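Local coordinates for VgrG protein (PDB 4DTH) that probably cross-links actin through its actin cross-linking domain, which binds ATP together with magnesium ions, at residues A[44-49]-A[149-154]; A[200-205]-A[234-239]; A[229-234]-A[297-302]. One frame throughout, in Å; residues are numbered along the deposited sequence. Where two conformers were deposited one is given.

Contact 1 of 3, residues A[44-49]-A[149-154]; sequences QKFGYV and HVIAAG
Phe46 and His149 meet with CG of each set between its own backbone N and carbonyl carbon, chi1 being 66° in Phe46 and 80° in His149. The two side chains then cross at about a right angle, and CD2 of the phenyl ring comes to rest 3.8 Å above the imidazole plane, over its centre. Relative to the phenyl ring the approach is oblique, for the planes are inclined at 44° and the centroids stand 4.8 Å apart, a geometry between a parallel stack and a T-shape. The pair illustrates how one ring atom can be settled in the middle of a neighbouring face: Phe46 CD2 is 4.0 Å from His149 CG and keeps nearly the same distance from the other four ring atoms.

Ile151 completes the cluster from the next residue but one. Its CD1 methyl meets the phenyl ring obliquely at the neighbouring atoms CE2 and CZ, 4.1 Å from Phe46 CE2. Although buried, the imidazole has both nitrogens engaged, ND1 with the backbone O of Asn146 and NE2 with the backbone N of Leu130. These bonds should fix the rotation of the ring and so the face offered to Phe46.

Behind Phe46 the chain is irregular, since Phe46 and Gly47 both lie opposite Leu60 in a classic beta bulge. Segments 44-49 and 149-154 are not paired strands: strand 45-51 runs between strands 56-68 and 140-144, whereas strand 150-153 pairs antiparallel with strand 34-38. Met38 of that last strand touches both Phe46 and His149, and Ile144 of strand 140-144 packs on the histidine, so the cluster joins side chains of strands 45-51, 34-38 and 140-144 with those around the start of strand 150-153.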
loop_
_atom_site.group_PDB
_atom_site.type_symbol
_atom_site.label_atom_id
_atom_site.label_comp_id
_atom_site.label_asym_id
_atom_site.label_seq_id
_atom_site.Cartn_x
_atom_site.Cartn_y
_atom_site.Cartn_z
ATOM N N GLN A 44 0.398 -7.587 -13.024
ATOM C CA GLN A 44 1.449 -7.416 -12.026
ATOM C C GLN A 44 1.828 -8.750 -11.356
ATOM O O GLN A 44 3.006 -9.000 -11.137
ATOM C CB GLN A 44 1.064 -6.348 -10.982
ATOM C CG GLN A 44 0.502 -5.023 -11.556
ATOM C CD GLN A 44 1.431 -4.272 -12.489
ATOM O OE1 GLN A 44 1.060 -3.910 -13.614
ATOM N NE2 GLN A 44 2.645 -3.996 -12.035
ATOM N N LYS A 45 0.840 -9.610 -11.062
ATOM C CA LYS A 45 1.066 -10.896 -10.400
ATOM C C LYS A 45 1.466 -12.000 -11.362
ATOM O O LYS A 45 0.800 -12.176 -12.378
ATOM C CB LYS A 45 -0.189 -11.318 -9.607
ATOM C CG LYS A 45 -0.426 -10.495 -8.345
ATOM C CD LYS A 45 -1.396 -9.338 -8.531
ATOM C CE LYS A 45 -2.783 -9.688 -8.057
ATOM N NZ LYS A 45 -3.446 -8.528 -7.412
ATOM N N PHE A 46 2.555 -12.740 -11.049
ATOM C CA PHE A 46 2.984 -13.875 -11.878
ATOM C C PHE A 46 3.031 -15.187 -11.107
ATOM O O PHE A 46 3.243 -16.256 -11.688
ATOM C CB PHE A 46 4.279 -13.590 -12.662
ATOM C CG PHE A 46 5.534 -13.400 -11.846
ATOM C CD1 PHE A 46 5.880 -12.146 -11.353
ATOM C CD2 PHE A 46 6.403 -14.460 -11.621
ATOM C CE1 PHE A 46 7.061 -11.963 -10.623
ATOM C CE2 PHE A 46 7.590 -14.276 -10.900
ATOM C CZ PHE A 46 7.905 -13.029 -10.401
ATOM N N GLY A 47 2.775 -15.108 -9.807
ATOM C CA GLY A 47 2.748 -16.288 -8.960
ATOM C C GLY A 47 2.492 -15.977 -7.506
ATOM O O GLY A 47 2.270 -14.822 -7.129
ATOM N N TYR A 48 2.530 -17.018 -6.686
ATOM C CA TYR A 48 2.365 -16.891 -5.248
ATOM C C TYR A 48 2.987 -18.058 -4.516
ATOM O O TYR A 48 3.263 -19.115 -5.111
ATOM C CB TYR A 48 0.888 -16.659 -4.831
ATOM C CG TYR A 48 -0.050 -17.811 -5.120
ATOM C CD1 TYR A 48 -0.636 -17.962 -6.374
ATOM C CD2 TYR A 48 -0.409 -18.710 -4.119
ATOM C CE1 TYR A 48 -1.534 -18.996 -6.634
ATOM C CE2 TYR A 48 -1.303 -19.752 -4.369
ATOM C CZ TYR A 48 -1.870 -19.883 -5.626
ATOM O OH TYR A 48 -2.751 -20.903 -5.887
ATOM N N VAL A 49 3.256 -17.843 -3.231
ATOM C CA VAL A 49 3.806 -18.866 -2.357
ATOM C C VAL A 49 2.775 -19.137 -1.289
ATOM O O VAL A 49 2.220 -18.196 -0.708
ATOM C CB VAL A 49 5.198 -18.486 -1.781
ATOM C CG1 VAL A 49 5.609 -19.392 -0.616
ATOM C CG2 VAL A 49 6.255 -18.522 -2.877
ATOM N N HIS A 149 7.069 -15.576 -18.303
ATOM C CA HIS A 149 8.049 -14.762 -17.586
ATOM C C HIS A 149 9.393 -15.465 -17.570
ATOM O O HIS A 149 9.468 -16.669 -17.830
ATOM C CB HIS A 149 7.592 -14.466 -16.126
ATOM C CG HIS A 149 7.833 -15.598 -15.165
ATOM N ND1 HIS A 149 6.887 -16.587 -14.961
ATOM C CD2 HIS A 149 8.923 -15.874 -14.404
ATOM C CE1 HIS A 149 7.421 -17.425 -14.087
ATOM N NE2 HIS A 149 8.646 -17.036 -13.722
ATOM N N VAL A 150 10.452 -14.718 -17.247
ATOM C CA VAL A 150 11.789 -15.259 -17.005
ATOM C C VAL A 150 12.372 -14.532 -15.801
ATOM O O VAL A 150 12.043 -13.364 -15.560
ATOM C CB VAL A 150 12.773 -15.253 -18.219
ATOM C CG1 VAL A 150 12.293 -16.159 -19.345
ATOM C CG2 VAL A 150 13.066 -13.840 -18.731
ATOM N N ILE A 151 13.237 -15.219 -15.057
ATOM C CA ILE A 151 13.947 -14.632 -13.918
ATOM C C ILE A 151 15.406 -14.546 -14.344
ATOM O O ILE A 151 15.967 -15.548 -14.803
ATOM C CB ILE A 151 13.775 -15.492 -12.625
ATOM C CG1 ILE A 151 12.289 -15.608 -12.195
ATOM C CG2 ILE A 151 14.680 -14.967 -11.474
ATOM C CD1 ILE A 151 11.594 -14.257 -11.762
ATOM N N ALA A 152 16.028 -13.377 -14.163
ATOM C CA ALA A 152 17.426 -13.180 -14.534
ATOM C C ALA A 152 18.193 -12.404 -13.483
ATOM O O ALA A 152 17.658 -11.474 -12.883
ATOM C CB ALA A 152 17.533 -12.489 -15.881
ATOM N N ALA A 153 19.457 -12.783 -13.274
ATOM C CA ALA A 153 20.356 -12.155 -12.306
ATOM C C ALA A 153 20.645 -10.707 -12.645
ATOM O O ALA A 153 20.659 -10.333 -13.823
ATOM C CB ALA A 153 21.661 -12.917 -12.268
ATOM N N GLY A 154 20.888 -9.914 -11.605
ATOM C CA GLY A 154 21.234 -8.506 -11.740
ATOM C C GLY A 154 20.165 -7.725 -12.467
ATOM O O GLY A 154 18.989 -7.794 -12.100
#

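Contact 2 of 3, residues A[200-205]-A[234-239]; sequences WYQKSL and IYLKTA
Trp200 lies alongside Ile234, the two side chains pointing the same way, where the loop leading into helix 204-212 packs on helix 221-245 in the helical part of the actin cross-linking domain. The indole approaches obliquely, with CZ3 of its six-membered ring 3.7 Å from Ile234 CG1. Nearer the backbone, the CB of Trp200 rests against the aliphatic part of Lys237, 3.6 Å from Lys237 CG. That lysine leaves the helix with CG anti to the backbone N (chi1 -176°) and bends at chi2, which carries its methylenes past Trp200 CB; its ammonium group continues to a salt bridge with Glu240. Hydrophobic and charged ends of one side chain thus serve different partners.

The indole N-H is also satisfied, NE1 bonding to the backbone O of Ile277, while Trp275 meets the ring edge-to-face. Ile277 and Trp275 thus join Ile234 around the buried indole. Further along the loop, Gln202 crosses Leu236 at about a right angle, its amide NE2 3.7 Å from Leu236 CD1, a van der Waals touch.

On the helix itself, Ile234 O takes two donors from opposite faces of its plane: the backbone N of Thr238, and Thr238 OG1 at 2.9 Å, which stands 37° above that plane.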
loop_
_atom_site.group_PDB
_atom_site.type_symbol
_atom_site.label_atom_id
_atom_site.label_comp_id
_atom_site.label_asym_id
_atom_site.label_seq_id
_atom_site.Cartn_x
_atom_site.Cartn_y
_atom_site.Cartn_z
ATOM N N TRP A 200 0.568 14.381 9.834
ATOM C CA TRP A 200 -0.594 15.027 9.227
ATOM C C TRP A 200 -1.850 14.951 10.081
ATOM O O TRP A 200 -2.763 15.743 9.864
ATOM C CB TRP A 200 -0.860 14.469 7.822
ATOM C CG TRP A 200 -1.030 12.978 7.760
ATOM C CD1 TRP A 200 -0.082 12.061 7.412
ATOM C CD2 TRP A 200 -2.228 12.237 8.034
ATOM N NE1 TRP A 200 -0.611 10.792 7.459
ATOM C CE2 TRP A 200 -1.925 10.869 7.847
ATOM C CE3 TRP A 200 -3.532 12.594 8.425
ATOM C CZ2 TRP A 200 -2.875 9.857 8.046
ATOM C CZ3 TRP A 200 -4.470 11.592 8.623
ATOM C CH2 TRP A 200 -4.140 10.242 8.440
ATOM N N TYR A 201 -1.933 13.974 11.006
ATOM C CA TYR A 201 -3.123 13.835 11.843
ATOM C C TYR A 201 -3.145 14.864 12.959
ATOM O O TYR A 201 -2.224 14.907 13.780
ATOM C CB TYR A 201 -3.285 12.411 12.398
ATOM C CG TYR A 201 -4.533 12.246 13.241
ATOM C CD1 TYR A 201 -5.803 12.356 12.676
ATOM C CD2 TYR A 201 -4.445 12.000 14.606
ATOM C CE1 TYR A 201 -6.954 12.208 13.451
ATOM C CE2 TYR A 201 -5.589 11.833 15.387
ATOM C CZ TYR A 201 -6.840 11.941 14.805
ATOM O OH TYR A 201 -7.961 11.807 15.583
ATOM N N GLN A 202 -4.204 15.681 12.992
ATOM C CA GLN A 202 -4.350 16.749 13.983
ATOM C C GLN A 202 -5.394 16.394 15.020
ATOM O O GLN A 202 -6.584 16.680 14.852
ATOM C CB GLN A 202 -4.642 18.089 13.295
ATOM C CG GLN A 202 -3.598 18.439 12.241
ATOM C CD GLN A 202 -3.787 19.836 11.717
ATOM O OE1 GLN A 202 -3.866 20.797 12.481
ATOM N NE2 GLN A 202 -3.817 19.982 10.402
ATOM N N LYS A 203 -4.950 15.736 16.095
ATOM C CA LYS A 203 -5.853 15.310 17.152
ATOM C C LYS A 203 -6.656 16.452 17.812
ATOM O O LYS A 203 -7.771 16.210 18.278
ATOM C CB LYS A 203 -5.117 14.460 18.172
ATOM C CG LYS A 203 -6.052 13.772 19.134
ATOM C CD LYS A 203 -5.753 12.284 19.227
ATOM C CE LYS A 203 -6.306 11.709 20.507
ATOM N NZ LYS A 203 -5.721 12.321 21.726
ATOM N N SER A 204 -6.121 17.693 17.768
ATOM C CA SER A 204 -6.791 18.875 18.322
ATOM C C SER A 204 -8.152 19.131 17.649
ATOM O O SER A 204 -9.031 19.755 18.252
ATOM C CB SER A 204 -5.896 20.105 18.208
ATOM O OG SER A 204 -5.667 20.475 16.860
ATOM N N LEU A 205 -8.324 18.641 16.400
ATOM C CA LEU A 205 -9.574 18.810 15.655
ATOM C C LEU A 205 -10.781 18.096 16.287
ATOM O O LEU A 205 -11.918 18.503 16.042
ATOM C CB LEU A 205 -9.401 18.405 14.183
ATOM C CG LEU A 205 -8.522 19.327 13.362
ATOM C CD1 LEU A 205 -8.157 18.678 12.053
ATOM C CD2 LEU A 205 -9.195 20.701 13.131
ATOM N N ILE A 234 -6.787 14.849 6.604
ATOM C CA ILE A 234 -6.467 14.409 5.241
ATOM C C ILE A 234 -6.673 15.547 4.235
ATOM O O ILE A 234 -5.808 15.768 3.389
ATOM C CB ILE A 234 -7.252 13.131 4.854
ATOM C CG1 ILE A 234 -6.697 11.918 5.635
ATOM C CG2 ILE A 234 -7.201 12.881 3.311
ATOM C CD1 ILE A 234 -7.420 10.620 5.398
ATOM N N TYR A 235 -7.821 16.254 4.325
ATOM C CA TYR A 235 -8.130 17.351 3.399
ATOM C C TYR A 235 -7.090 18.468 3.502
ATOM O O TYR A 235 -6.617 18.950 2.473
ATOM C CB TYR A 235 -9.539 17.925 3.653
ATOM C CG TYR A 235 -10.714 17.099 3.165
ATOM C CD1 TYR A 235 -10.696 15.705 3.229
ATOM C CD2 TYR A 235 -11.895 17.712 2.759
ATOM C CE1 TYR A 235 -11.813 14.948 2.874
ATOM C CE2 TYR A 235 -13.010 16.966 2.385
ATOM C CZ TYR A 235 -12.976 15.587 2.473
ATOM O OH TYR A 235 -14.076 14.872 2.073
ATOM N N LEU A 236 -6.719 18.857 4.745
ATOM C CA LEU A 236 -5.727 19.906 4.992
ATOM C C LEU A 236 -4.343 19.495 4.502
ATOM O O LEU A 236 -3.664 20.307 3.876
ATOM C CB LEU A 236 -5.680 20.315 6.478
ATOM C CG LEU A 236 -6.919 21.020 7.038
ATOM C CD1 LEU A 236 -6.716 21.352 8.520
ATOM C CD2 LEU A 236 -7.264 22.287 6.247
ATOM N N LYS A 237 -3.936 18.234 4.754
ATOM C CA LYS A 237 -2.651 17.718 4.277
ATOM C C LYS A 237 -2.599 17.693 2.740
ATOM O O LYS A 237 -1.564 18.042 2.160
ATOM C CB LYS A 237 -2.336 16.331 4.870
ATOM C CG LYS A 237 -0.959 15.776 4.475
ATOM C CD LYS A 237 0.202 16.585 5.058
ATOM C CE LYS A 237 1.516 15.897 4.797
ATOM N NZ LYS A 237 2.622 16.652 5.436
ATOM N N THR A 238 -3.720 17.296 2.088
ATOM C CA THR A 238 -3.791 17.261 0.621
ATOM C C THR A 238 -3.578 18.678 0.065
ATOM O O THR A 238 -2.801 18.855 -0.876
ATOM C CB THR A 238 -5.082 16.593 0.142
ATOM O OG1 THR A 238 -5.120 15.262 0.664
ATOM C CG2 THR A 238 -5.160 16.515 -1.390
ATOM N N ALA A 239 -4.243 19.682 0.672
ATOM C CA ALA A 239 -4.094 21.075 0.268
ATOM C C ALA A 239 -2.640 21.539 0.472
ATOM O O ALA A 239 -2.060 22.147 -0.434
ATOM C CB ALA A 239 -5.065 21.950 1.045
#

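Contact 3 of 3, residues A[229-234]-A[297-302]; sequences AYLTSI and AVMKHI
Helices 229-234 and 297-302 run in broadly the same direction, their axes 10.2 Å apart at closest approach and crossing at -30°, with Thr232 and Ile302 as the nearest pair along the backbones. At this spacing the interface is made by side chains, and Ile302 and Leu231 carry the largest shares. CG1 of Ile302 stands beside the backbone N, anti to the carbonyl carbon (chi1 -59°), and the chain extends from there until CD1 lies 3.7 Å from Leu231 CB. The same branch slides past Thr232 in the opposite direction, with Ile302 CG1 3.5 Å from Thr232 OG1. This hydroxyl is bonded to the backbone O of Phe228, one turn earlier in its own helix, so a polar atom can face an aliphatic chain in a buried position with its bonding need met at home.

Such packing of two helices distant in sequence belongs to the group of packed helices 204-212, 221-245, 292-307 and 312-323 of the actin cross-linking domain. Helix 312-323 adds Phe319 against Met299 and Ile302, and Leu205 of helix 204-212 touches Thr232.

Met299 reaches the interface by folding. The bend at chi2 brings SD to 3.8 Å from Leu231 CD1, the two side chains crossing at about a right angle, and that at chi3 turns the terminal methyl. Both helices also use side chains to reinforce their own turns. Ser233 OG bonds to Ala229 O at 2.7 Å, from the opposite face of that carbonyl to Ser233 N. On the partner helix, where the backbone bonds from His301 N are weak and long, His301 ND1 donates to Ala297 O at 2.7 Å and 170°, with the acceptor lying in the imidazole plane.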
loop_
_atom_site.group_PDB
_atom_site.type_symbol
_atom_site.label_atom_id
_atom_site.label_comp_id
_atom_site.label_asym_id
_atom_site.label_seq_id
_atom_site.Cartn_x
_atom_site.Cartn_y
_atom_site.Cartn_z
ATOM N N ALA A 229 -12.052 14.861 12.610
ATOM C CA ALA A 229 -10.604 15.044 12.749
ATOM C C ALA A 229 -9.818 14.280 11.681
ATOM O O ALA A 229 -8.859 14.824 11.130
ATOM C CB ALA A 229 -10.144 14.630 14.128
ATOM N N TYR A 230 -10.239 13.045 11.374
ATOM C CA TYR A 230 -9.590 12.199 10.375
ATOM C C TYR A 230 -9.692 12.837 8.984
ATOM O O TYR A 230 -8.660 13.061 8.337
ATOM C CB TYR A 230 -10.216 10.788 10.393
ATOM C CG TYR A 230 -9.640 9.858 9.345
ATOM C CD1 TYR A 230 -8.365 9.314 9.491
ATOM C CD2 TYR A 230 -10.347 9.559 8.186
ATOM C CE1 TYR A 230 -7.821 8.476 8.520
ATOM C CE2 TYR A 230 -9.821 8.708 7.215
ATOM C CZ TYR A 230 -8.555 8.172 7.386
ATOM O OH TYR A 230 -8.028 7.358 6.420
ATOM N N LEU A 231 -10.929 13.130 8.528
ATOM C CA LEU A 231 -11.160 13.724 7.207
ATOM C C LEU A 231 -10.539 15.105 7.085
ATOM O O LEU A 231 -9.856 15.362 6.096
ATOM C CB LEU A 231 -12.658 13.784 6.873
ATOM C CG LEU A 231 -13.322 12.458 6.518
ATOM C CD1 LEU A 231 -14.805 12.660 6.244
ATOM C CD2 LEU A 231 -12.637 11.791 5.296
ATOM N N THR A 232 -10.740 15.986 8.088
ATOM C CA THR A 232 -10.147 17.327 8.031
ATOM C C THR A 232 -8.624 17.238 7.933
ATOM O O THR A 232 -8.046 17.952 7.126
ATOM C CB THR A 232 -10.622 18.224 9.182
ATOM O OG1 THR A 232 -12.051 18.257 9.200
ATOM C CG2 THR A 232 -10.102 19.641 9.047
ATOM N N SER A 233 -7.984 16.341 8.717
ATOM C CA SER A 233 -6.525 16.173 8.665
ATOM C C SER A 233 -6.068 15.782 7.253
ATOM O O SER A 233 -5.108 16.354 6.748
ATOM C CB SER A 233 -6.053 15.149 9.693
ATOM O OG SER A 233 -6.295 15.641 11.007
ATOM N N ILE A 234 -6.787 14.849 6.604
ATOM C CA ILE A 234 -6.467 14.409 5.241
ATOM C C ILE A 234 -6.673 15.547 4.235
ATOM O O ILE A 234 -5.808 15.768 3.389
ATOM C CB ILE A 234 -7.252 13.131 4.854
ATOM C CG1 ILE A 234 -6.697 11.918 5.635
ATOM C CG2 ILE A 234 -7.201 12.881 3.311
ATOM C CD1 ILE A 234 -7.420 10.620 5.398
ATOM N N ALA A 297 -23.450 16.969 9.155
ATOM C CA ALA A 297 -22.858 17.879 10.146
ATOM C C ALA A 297 -21.327 17.883 10.063
ATOM O O ALA A 297 -20.720 18.954 10.092
ATOM C CB ALA A 297 -23.312 17.501 11.550
ATOM N N VAL A 298 -20.703 16.695 9.914
ATOM C CA VAL A 298 -19.245 16.580 9.777
ATOM C C VAL A 298 -18.789 17.301 8.499
ATOM O O VAL A 298 -17.919 18.175 8.567
ATOM C CB VAL A 298 -18.768 15.094 9.802
ATOM C CG1 VAL A 298 -17.323 14.964 9.320
ATOM C CG2 VAL A 298 -18.927 14.477 11.187
ATOM N N MET A 299 -19.374 16.926 7.338
ATOM C CA MET A 299 -19.011 17.470 6.029
ATOM C C MET A 299 -19.163 18.978 5.932
ATOM O O MET A 299 -18.262 19.646 5.415
ATOM C CB MET A 299 -19.745 16.746 4.885
ATOM C CG MET A 299 -19.427 15.249 4.802
ATOM S SD MET A 299 -17.673 14.809 4.973
ATOM C CE MET A 299 -17.017 15.611 3.620
ATOM N N LYS A 300 -20.277 19.511 6.457
ATOM C CA LYS A 300 -20.565 20.946 6.464
ATOM C C LYS A 300 -19.476 21.729 7.212
ATOM O O LYS A 300 -19.110 22.816 6.767
ATOM C CB LYS A 300 -21.962 21.221 7.066
ATOM C CG LYS A 300 -22.996 21.712 6.046
ATOM C CD LYS A 300 -24.210 20.787 5.954
ATOM C CE LYS A 300 -25.206 21.187 4.891
ATOM N NZ LYS A 300 -26.598 21.131 5.416
ATOM N N HIS A 301 -18.915 21.155 8.294
ATOM C CA HIS A 301 -17.874 21.797 9.106
ATOM C C HIS A 301 -16.448 21.732 8.553
ATOM O O HIS A 301 -15.583 22.480 9.020
ATOM C CB HIS A 301 -17.938 21.316 10.558
ATOM C CG HIS A 301 -19.087 21.901 11.311
ATOM N ND1 HIS A 301 -20.316 21.270 11.357
ATOM C CD2 HIS A 301 -19.164 23.056 12.013
ATOM C CE1 HIS A 301 -21.097 22.053 12.090
ATOM N NE2 HIS A 301 -20.441 23.130 12.519
ATOM N N ILE A 302 -16.193 20.875 7.554
ATOM C CA ILE A 302 -14.850 20.767 6.968
ATOM C C ILE A 302 -14.484 21.987 6.110
ATOM O O ILE A 302 -13.357 22.460 6.214
ATOM C CB ILE A 302 -14.629 19.431 6.212
ATOM C CG1 ILE A 302 -14.839 18.226 7.155
ATOM C CG2 ILE A 302 -13.215 19.385 5.575
ATOM C CD1 ILE A 302 -14.793 16.837 6.470
#

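Contact 1 closes before the other two open, and it lies on the opposite side of the chain's centre, its centre about 39 Å from that of contact 2 and about 43 Å from that of contact 3. It joins beta strands, whereas contacts 2 and 3 both use helix 221-245, share Ile234 and have centres about 9 Å apart. Their segments alternate along the chain, so this helix joins the earlier segment 200-205, which leads into helix 204-212, to the later helix 292-307. A probable hydrogen bond between Gln202 N and Ser233 OG, at 2.9 Å, ties the two together. ATP is bound about 13 Å from the Phe46 side chain and about 14 Å from that of Trp200.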